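Local coordinates for VIN1 (Oscarella pearsei, PDB 6BFI), which binds actin filaments as a sponge homologue of vinculin and may play a role in cell-cell adhesion, at residues M1-H6 / G118-L123; E68-E73 / M124-S129; K133-C138 / E244-L249. All blocks are in the same frame, centred on the assembly; numbering follows the deposited sequence.

How the contacts relate
One long helix, 102-145, supplies a segment to every contact, and its surroundings change along its length. Contact 1 lays the N-terminal loop against it, partly buried, with one backbone-to-serine hydrogen bond and a methionine chain crossing an aspartate. Contact 2 pairs it with the start of helix 68-97: an aromatic ring packs at the partly buried interface while an ion pair lies toward its more exposed side. Contact 3, the buried one, joins it to the end of helix 224-249 through apolar side chains. Contacts 1 and 2 touch, Lys4 and His6 packing on Met124, and their centres lie about 12 Å apart; contact 3 lies about 16 Å from contact 2, centre to centre.

Contact 1 (M1-H6 / G118-L123); sequences MPVKFH and GMSDLL
Ser120 gives the one hydrogen bond between the N-terminal segment 1-6 and segment 118-123 of helix 102-145, an example of a small polar side chain tying an irregular segment to a regular one. Its OG stands opposite its own backbone N across the CA-CB bond (chi1 172°), which directs the hydroxyl out to the loop. There it accepts the backbone N-H of Lys4, with Lys4 N 3.0 Å from Ser120 OG; the bond is bent, 139° at the hydrogen. The same oxygen rests 3.4 Å from Val3 CA, and the CB of the serine is met by one branch of the neighbouring valine, Val3 CG2 lying 3.8 Å from Ser120 CB. Replacing the serine by an alanine would remove OG, and the Lys4 N-H would probably lose its acceptor, leaving a looser fit against Val3.

At the next residue, Asp121 meets Met1. The two side chains cross at about a right angle, and the carboxylate is approached by carbon: Met1 CB is 3.4 Å from Asp121 OD1, while the bent remainder of the chain brings Met1 CE to 4.0 Å from Asp121 OD2. Met1 is exposed and poorly ordered, so this contact is less certain. The Lys4 side chain brings CB and CG alongside the serine hydroxyl; with CG anti to the carbonyl carbon (chi1 -61°) and a second bend beyond it, the chain turns from the helix and its NZ is hydrogen-bonded to Thr252 OG1.

Thr183 is a further anchor, hydrogen-bonded to Phe5 O and the His6 backbone. The loop thus runs between several helices. Phe5 packs on helix 763-778, as does Val3 through Leu773, while Ser120 also touches Ile14 of helix 8-32 and Leu122, further along helix 102-145, packs on helix 68-97.

Contact 2 (E68-E73 / M124-S129); sequences EDFKAE and MCADRS
The Phe70 ring and the Arg128 guanidinium are the two flat groups here, and each is met differently. The ring stands obliquely to its neighbours on helix 102-145: Phe70 CE1 lies 3.6 Å from Ala126 CA, and Phe70 CD1 is 3.7 Å from Cys125 O. Cys125 adds a sulfur-aromatic contact, its SG 5.1 Å from the centroid of the Phe70 ring and 66° off the ring normal. What carries the ring across is its first torsion, CG anti to the backbone N (chi1 178°).

Over one face of the Arg128 guanidinium sits Glu73 OE1, off-centre and 3.1 Å from Arg128 NH2, with the carboxylate and guanidinium planes 23° apart. At the edge of the group lies Met124 O, which accepts a weak hydrogen bond from Arg128 NE. Near the stem of the phenylalanine, Ser129 OG is 4.2 Å from Phe70 CB and is hydrogen-bonded to Asp67 OD2.

The helices run antiparallel, their local axes 9.6 Å apart, as neighbours in a helical bundle. Phe70 also touches Met61 and Ser65 in the loop before its helix.

Because Glu73 OE1 sits well above the guanidinium plane, the hydrogens of that group are directed elsewhere, and the salt bridge acts through charge alone, without the directional grip of an in-plane pair. The ring supplies close apolar packing, and the ion pair beside it probably adds a less directional attraction.

Contact 3 (K133-C138 / E244-L249); sequences KMVKVC and EIIRVL
Val135 and Cys138 of one helix mesh with Ile246 and Leu249 of another in the antiparallel helix packing of an alpha-helical bundle, the architecture of the vinculin family. The local axes pass 9.9 Å apart at 173°, and at this near-antiparallel angle the side chains of each helix settle between those of the other.

Ile246 is one bump from helix 224-249. It stands between Val135 and Cys138, a turn apart on helix 102-145, and splits its branches between them. With CG1 anti to the carbonyl carbon (chi1 -66°), that arm extends toward the cysteine, and Ile246 CG1 comes to 3.6 Å from Cys138 CB, its CD1 following close by. The other branch turns to the valine, Ile246 CG2 lying 3.8 Å from Val135 CG1, and the two side chains cross at about a right angle.

The reverse fit belongs to Cys138. Its sulfur lies between Ile245 and Leu249, with Cys138 SG 4.0 Å from Ile245 CG2 and 4.1 Å from Leu249 CD1. Leu249, in turn, projects between Met134 and Cys138.

Further helices of the bundle flank this apolar seam. Side chains of helix 154-178 touch it, Val174 and Arg178 on Met134 and Met171 on Cys138, while Ile245 touches Glu194 of helix 185-215. Away from the seam, Arg247 is paired with Glu244 of its own helix.

At the upstream end of the 133-138 segment, Met134 crosses Leu249 at about a right angle. The two methyl branches of the leucine are used separately: Leu249 CD1 rests 3.9 Å from Met134 CB, and Leu249 CD2 meets Met134 SD at 3.7 Å.

Contact 1 (M1-H6 / G118-L123)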
# COMPACT_ATOMS: atom_id res chain seq x y z
N MET A 1 19.64 -25.23 -2.26
CA MET A 1 18.19 -25.20 -2.14
C MET A 1 17.78 -24.74 -0.75
O MET A 1 17.73 -25.54 0.19
CB MET A 1 17.60 -26.57 -2.45
CG MET A 1 17.96 -27.10 -3.83
SD MET A 1 18.38 -28.85 -3.80
CE MET A 1 19.73 -28.85 -2.62
N PRO A 2 17.48 -23.45 -0.61
CA PRO A 2 17.14 -22.90 0.70
C PRO A 2 15.81 -23.42 1.21
O PRO A 2 14.96 -23.90 0.46
CB PRO A 2 17.09 -21.39 0.46
CG PRO A 2 17.80 -21.17 -0.84
CD PRO A 2 17.54 -22.40 -1.65
N VAL A 3 15.63 -23.31 2.53
CA VAL A 3 14.37 -23.70 3.15
C VAL A 3 13.27 -22.75 2.69
O VAL A 3 13.49 -21.55 2.47
CB VAL A 3 14.50 -23.70 4.69
CG1 VAL A 3 14.89 -22.32 5.21
CG2 VAL A 3 13.22 -24.21 5.34
N LYS A 4 12.06 -23.29 2.52
CA LYS A 4 10.93 -22.55 2.00
C LYS A 4 9.77 -22.56 2.98
O LYS A 4 9.57 -23.54 3.71
CB LYS A 4 10.47 -23.12 0.65
CG LYS A 4 11.52 -23.07 -0.45
CD LYS A 4 11.86 -21.64 -0.82
CE LYS A 4 12.87 -21.60 -1.96
NZ LYS A 4 13.14 -20.20 -2.40
N PHE A 5 9.01 -21.46 3.00
CA PHE A 5 7.80 -21.38 3.80
C PHE A 5 6.75 -20.50 3.14
O PHE A 5 5.97 -19.83 3.83
CB PHE A 5 8.09 -20.85 5.22
CG PHE A 5 9.45 -20.23 5.38
CD1 PHE A 5 9.73 -18.99 4.82
CD2 PHE A 5 10.44 -20.89 6.09
CE1 PHE A 5 10.98 -18.42 4.97
CE2 PHE A 5 11.69 -20.32 6.24
CZ PHE A 5 11.96 -19.09 5.68
N HIS A 6 6.70 -20.50 1.80
CA HIS A 6 5.72 -19.74 1.04
C HIS A 6 4.35 -20.41 1.01
O HIS A 6 3.43 -19.88 0.37
CB HIS A 6 6.22 -19.51 -0.39
CG HIS A 6 6.55 -20.78 -1.12
ND1 HIS A 6 5.73 -21.32 -2.08
CD2 HIS A 6 7.62 -21.61 -1.02
CE1 HIS A 6 6.28 -22.43 -2.55
NE2 HIS A 6 7.42 -22.62 -1.92
N GLY A 118 15.96 -30.79 4.32
CA GLY A 118 15.49 -31.97 3.59
C GLY A 118 13.98 -32.05 3.51
O GLY A 118 13.42 -32.36 2.46
N MET A 119 13.29 -31.80 4.63
CA MET A 119 11.83 -31.72 4.59
C MET A 119 11.38 -30.62 3.64
O MET A 119 10.44 -30.82 2.85
CB MET A 119 11.27 -31.49 5.99
CG MET A 119 11.20 -32.74 6.85
SD MET A 119 10.65 -32.41 8.53
CE MET A 119 9.27 -33.54 8.68
N SER A 120 12.04 -29.47 3.69
CA SER A 120 11.71 -28.38 2.78
C SER A 120 11.77 -28.83 1.32
O SER A 120 10.84 -28.60 0.55
CB SER A 120 12.64 -27.19 3.00
OG SER A 120 12.43 -26.20 2.00
N ASP A 121 12.87 -29.48 0.93
CA ASP A 121 13.00 -29.93 -0.45
C ASP A 121 11.97 -30.99 -0.78
O ASP A 121 11.40 -31.00 -1.89
CB ASP A 121 14.42 -30.46 -0.70
CG ASP A 121 15.48 -29.40 -0.50
OD1 ASP A 121 15.16 -28.20 -0.66
OD2 ASP A 121 16.63 -29.76 -0.18
N LEU A 122 11.70 -31.90 0.16
CA LEU A 122 10.71 -32.95 -0.05
C LEU A 122 9.35 -32.37 -0.41
O LEU A 122 8.70 -32.81 -1.36
CB LEU A 122 10.61 -33.83 1.19
CG LEU A 122 11.08 -35.28 1.04
CD1 LEU A 122 10.69 -36.09 2.26
CD2 LEU A 122 10.50 -35.88 -0.22
N LEU A 123 8.90 -31.36 0.35
CA LEU A 123 7.65 -30.70 -0.01
C LEU A 123 7.80 -29.82 -1.24
O LEU A 123 6.81 -29.58 -1.95
CB LEU A 123 7.14 -29.88 1.18
CG LEU A 123 6.80 -30.69 2.43
CD1 LEU A 123 6.64 -29.79 3.65
CD2 LEU A 123 5.54 -31.51 2.21

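Contact 2 (E68-E73 / M124-S129)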
# COMPACT_ATOMS: atom_id res chain seq x y z
N GLU A 68 7.31 -36.92 -15.16
CA GLU A 68 8.54 -37.63 -14.82
C GLU A 68 9.53 -36.75 -14.06
O GLU A 68 10.45 -37.29 -13.44
CB GLU A 68 9.20 -38.18 -16.08
CG GLU A 68 8.37 -39.23 -16.80
CD GLU A 68 8.31 -40.55 -16.05
OE1 GLU A 68 9.19 -40.78 -15.19
OE2 GLU A 68 7.39 -41.34 -16.31
N ASP A 69 9.36 -35.43 -14.10
CA ASP A 69 10.26 -34.56 -13.34
C ASP A 69 10.09 -34.76 -11.84
O ASP A 69 11.08 -34.84 -11.11
CB ASP A 69 10.00 -33.10 -13.72
CG ASP A 69 10.01 -32.87 -15.22
OD1 ASP A 69 10.90 -33.43 -15.90
OD2 ASP A 69 9.13 -32.15 -15.72
N PHE A 70 8.84 -34.86 -11.38
CA PHE A 70 8.58 -35.13 -9.97
C PHE A 70 9.13 -36.50 -9.57
O PHE A 70 9.85 -36.62 -8.57
CB PHE A 70 7.07 -35.04 -9.73
CG PHE A 70 6.65 -35.36 -8.32
CD1 PHE A 70 7.04 -34.55 -7.27
CD2 PHE A 70 5.83 -36.45 -8.07
CE1 PHE A 70 6.64 -34.84 -5.98
CE2 PHE A 70 5.43 -36.74 -6.78
CZ PHE A 70 5.83 -35.93 -5.73
N LYS A 71 8.81 -37.53 -10.35
CA LYS A 71 9.29 -38.88 -10.05
C LYS A 71 10.81 -38.97 -10.08
O LYS A 71 11.39 -39.83 -9.41
CB LYS A 71 8.68 -39.88 -11.04
CG LYS A 71 7.17 -39.89 -11.06
CD LYS A 71 6.65 -40.70 -12.24
CE LYS A 71 5.13 -40.70 -12.27
NZ LYS A 71 4.61 -41.38 -13.49
N ALA A 72 11.46 -38.09 -10.84
CA ALA A 72 12.92 -38.09 -10.89
C ALA A 72 13.54 -37.31 -9.74
O ALA A 72 14.61 -37.69 -9.24
CB ALA A 72 13.40 -37.52 -12.22
N GLU A 73 12.89 -36.23 -9.30
CA GLU A 73 13.43 -35.40 -8.23
C GLU A 73 13.09 -35.90 -6.84
O GLU A 73 13.70 -35.44 -5.87
CB GLU A 73 12.92 -33.96 -8.38
CG GLU A 73 13.39 -33.25 -9.64
CD GLU A 73 12.66 -31.95 -9.89
OE1 GLU A 73 11.81 -31.58 -9.05
OE2 GLU A 73 12.92 -31.31 -10.93
N MET A 124 9.02 -29.37 -1.54
CA MET A 124 9.23 -28.40 -2.61
C MET A 124 9.22 -29.03 -4.00
O MET A 124 8.87 -28.35 -4.96
CB MET A 124 10.55 -27.65 -2.40
CG MET A 124 10.38 -26.30 -1.74
SD MET A 124 9.12 -25.29 -2.55
CE MET A 124 9.81 -25.11 -4.19
N CYS A 125 9.61 -30.30 -4.14
CA CYS A 125 9.47 -30.92 -5.46
C CYS A 125 8.00 -31.11 -5.81
O CYS A 125 7.60 -30.92 -6.97
CB CYS A 125 10.24 -32.24 -5.53
SG CYS A 125 9.91 -33.43 -4.22
N ALA A 126 7.17 -31.45 -4.82
CA ALA A 126 5.73 -31.51 -5.03
C ALA A 126 5.17 -30.13 -5.37
O ALA A 126 4.39 -29.98 -6.32
CB ALA A 126 5.04 -32.09 -3.79
N ASP A 127 5.56 -29.11 -4.59
CA ASP A 127 5.08 -27.76 -4.87
C ASP A 127 5.48 -27.31 -6.27
O ASP A 127 4.69 -26.66 -6.98
CB ASP A 127 5.61 -26.79 -3.82
CG ASP A 127 5.03 -25.39 -3.97
OD1 ASP A 127 3.97 -25.12 -3.36
OD2 ASP A 127 5.62 -24.56 -4.69
N ARG A 128 6.69 -27.65 -6.70
CA ARG A 128 7.13 -27.32 -8.05
C ARG A 128 6.31 -28.06 -9.10
O ARG A 128 6.02 -27.51 -10.17
CB ARG A 128 8.62 -27.63 -8.22
CG ARG A 128 9.55 -26.57 -7.66
CD ARG A 128 11.00 -26.94 -7.91
NE ARG A 128 11.38 -28.16 -7.20
CZ ARG A 128 12.54 -28.78 -7.35
NH1 ARG A 128 13.44 -28.31 -8.20
NH2 ARG A 128 12.80 -29.88 -6.66
N SER A 129 5.94 -29.31 -8.81
CA SER A 129 5.05 -30.04 -9.71
C SER A 129 3.73 -29.31 -9.88
O SER A 129 3.26 -29.08 -11.01
CB SER A 129 4.83 -31.46 -9.19
OG SER A 129 4.01 -32.22 -10.06

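Contact 3 (K133-C138 / E244-L249)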
# COMPACT_ATOMS: atom_id res chain seq x y z
N LYS A 133 2.12 -27.49 -13.27
CA LYS A 133 0.80 -27.77 -13.83
C LYS A 133 -0.00 -26.49 -14.05
O LYS A 133 -0.53 -26.24 -15.14
CB LYS A 133 0.04 -28.74 -12.92
CG LYS A 133 -1.38 -29.02 -13.37
CD LYS A 133 -2.25 -29.44 -12.20
CE LYS A 133 -2.38 -28.30 -11.19
NZ LYS A 133 -3.00 -27.09 -11.79
N MET A 134 -0.11 -25.66 -13.00
CA MET A 134 -0.88 -24.42 -13.10
C MET A 134 -0.36 -23.54 -14.22
O MET A 134 -1.13 -23.08 -15.08
CB MET A 134 -0.84 -23.67 -11.76
CG MET A 134 -1.15 -24.54 -10.55
SD MET A 134 -1.46 -23.58 -9.06
CE MET A 134 -2.03 -24.86 -7.95
N VAL A 135 0.95 -23.30 -14.24
CA VAL A 135 1.57 -22.49 -15.29
C VAL A 135 1.30 -23.09 -16.66
O VAL A 135 1.12 -22.36 -17.64
CB VAL A 135 3.08 -22.32 -15.01
CG1 VAL A 135 3.79 -21.71 -16.21
CG2 VAL A 135 3.29 -21.47 -13.77
N LYS A 136 1.27 -24.42 -16.75
CA LYS A 136 0.92 -25.07 -18.02
C LYS A 136 -0.47 -24.65 -18.48
O LYS A 136 -0.65 -24.22 -19.63
CB LYS A 136 1.02 -26.59 -17.85
CG LYS A 136 0.48 -27.41 -19.01
CD LYS A 136 0.64 -28.90 -18.69
CE LYS A 136 -0.09 -29.78 -19.69
NZ LYS A 136 -0.03 -31.22 -19.29
N VAL A 137 -1.46 -24.73 -17.59
CA VAL A 137 -2.82 -24.31 -17.95
C VAL A 137 -2.83 -22.85 -18.40
O VAL A 137 -3.35 -22.51 -19.48
CB VAL A 137 -3.78 -24.54 -16.77
CG1 VAL A 137 -5.11 -23.85 -17.03
CG2 VAL A 137 -3.99 -26.03 -16.54
N CYS A 138 -2.25 -21.97 -17.58
CA CYS A 138 -2.24 -20.54 -17.90
C CYS A 138 -1.58 -20.28 -19.25
O CYS A 138 -2.03 -19.42 -20.02
CB CYS A 138 -1.52 -19.76 -16.80
SG CYS A 138 -2.26 -19.90 -15.16
N GLU A 244 1.23 -11.96 -15.37
CA GLU A 244 1.48 -11.66 -13.96
C GLU A 244 1.03 -12.80 -13.07
O GLU A 244 1.70 -13.12 -12.08
CB GLU A 244 0.78 -10.35 -13.57
CG GLU A 244 1.15 -9.84 -12.19
CD GLU A 244 2.58 -9.34 -12.09
OE1 GLU A 244 3.25 -9.23 -13.14
OE2 GLU A 244 3.04 -9.06 -10.97
N ILE A 245 -0.11 -13.43 -13.39
CA ILE A 245 -0.53 -14.62 -12.65
C ILE A 245 0.56 -15.68 -12.69
O ILE A 245 0.88 -16.31 -11.68
CB ILE A 245 -1.87 -15.15 -13.19
CG1 ILE A 245 -3.04 -14.36 -12.62
CG2 ILE A 245 -2.03 -16.63 -12.86
CD1 ILE A 245 -4.39 -14.80 -13.15
N ILE A 246 1.15 -15.90 -13.87
CA ILE A 246 2.20 -16.90 -14.00
C ILE A 246 3.41 -16.51 -13.16
O ILE A 246 4.06 -17.37 -12.54
CB ILE A 246 2.57 -17.10 -15.48
CG1 ILE A 246 1.39 -17.71 -16.24
CG2 ILE A 246 3.80 -17.99 -15.62
CD1 ILE A 246 1.61 -17.83 -17.73
N ARG A 247 3.74 -15.22 -13.13
CA ARG A 247 4.91 -14.77 -12.38
C ARG A 247 4.71 -14.95 -10.88
O ARG A 247 5.59 -15.45 -10.17
CB ARG A 247 5.23 -13.32 -12.71
CG ARG A 247 6.57 -12.85 -12.17
CD ARG A 247 6.75 -11.35 -12.32
NE ARG A 247 5.84 -10.61 -11.46
CZ ARG A 247 6.10 -10.28 -10.19
NH1 ARG A 247 7.26 -10.64 -9.64
NH2 ARG A 247 5.21 -9.61 -9.48
N VAL A 248 3.54 -14.54 -10.37
CA VAL A 248 3.27 -14.65 -8.94
C VAL A 248 3.13 -16.11 -8.54
O VAL A 248 3.51 -16.50 -7.42
CB VAL A 248 2.02 -13.84 -8.58
CG1 VAL A 248 1.71 -13.94 -7.09
CG2 VAL A 248 2.20 -12.38 -8.99
N LEU A 249 2.58 -16.95 -9.42
CA LEU A 249 2.47 -18.38 -9.15
C LEU A 249 3.83 -19.00 -8.86
O LEU A 249 3.93 -19.95 -8.07
CB LEU A 249 1.80 -19.10 -10.32
CG LEU A 249 0.28 -19.25 -10.29
CD1 LEU A 249 -0.24 -19.80 -11.61
CD2 LEU A 249 -0.13 -20.15 -9.14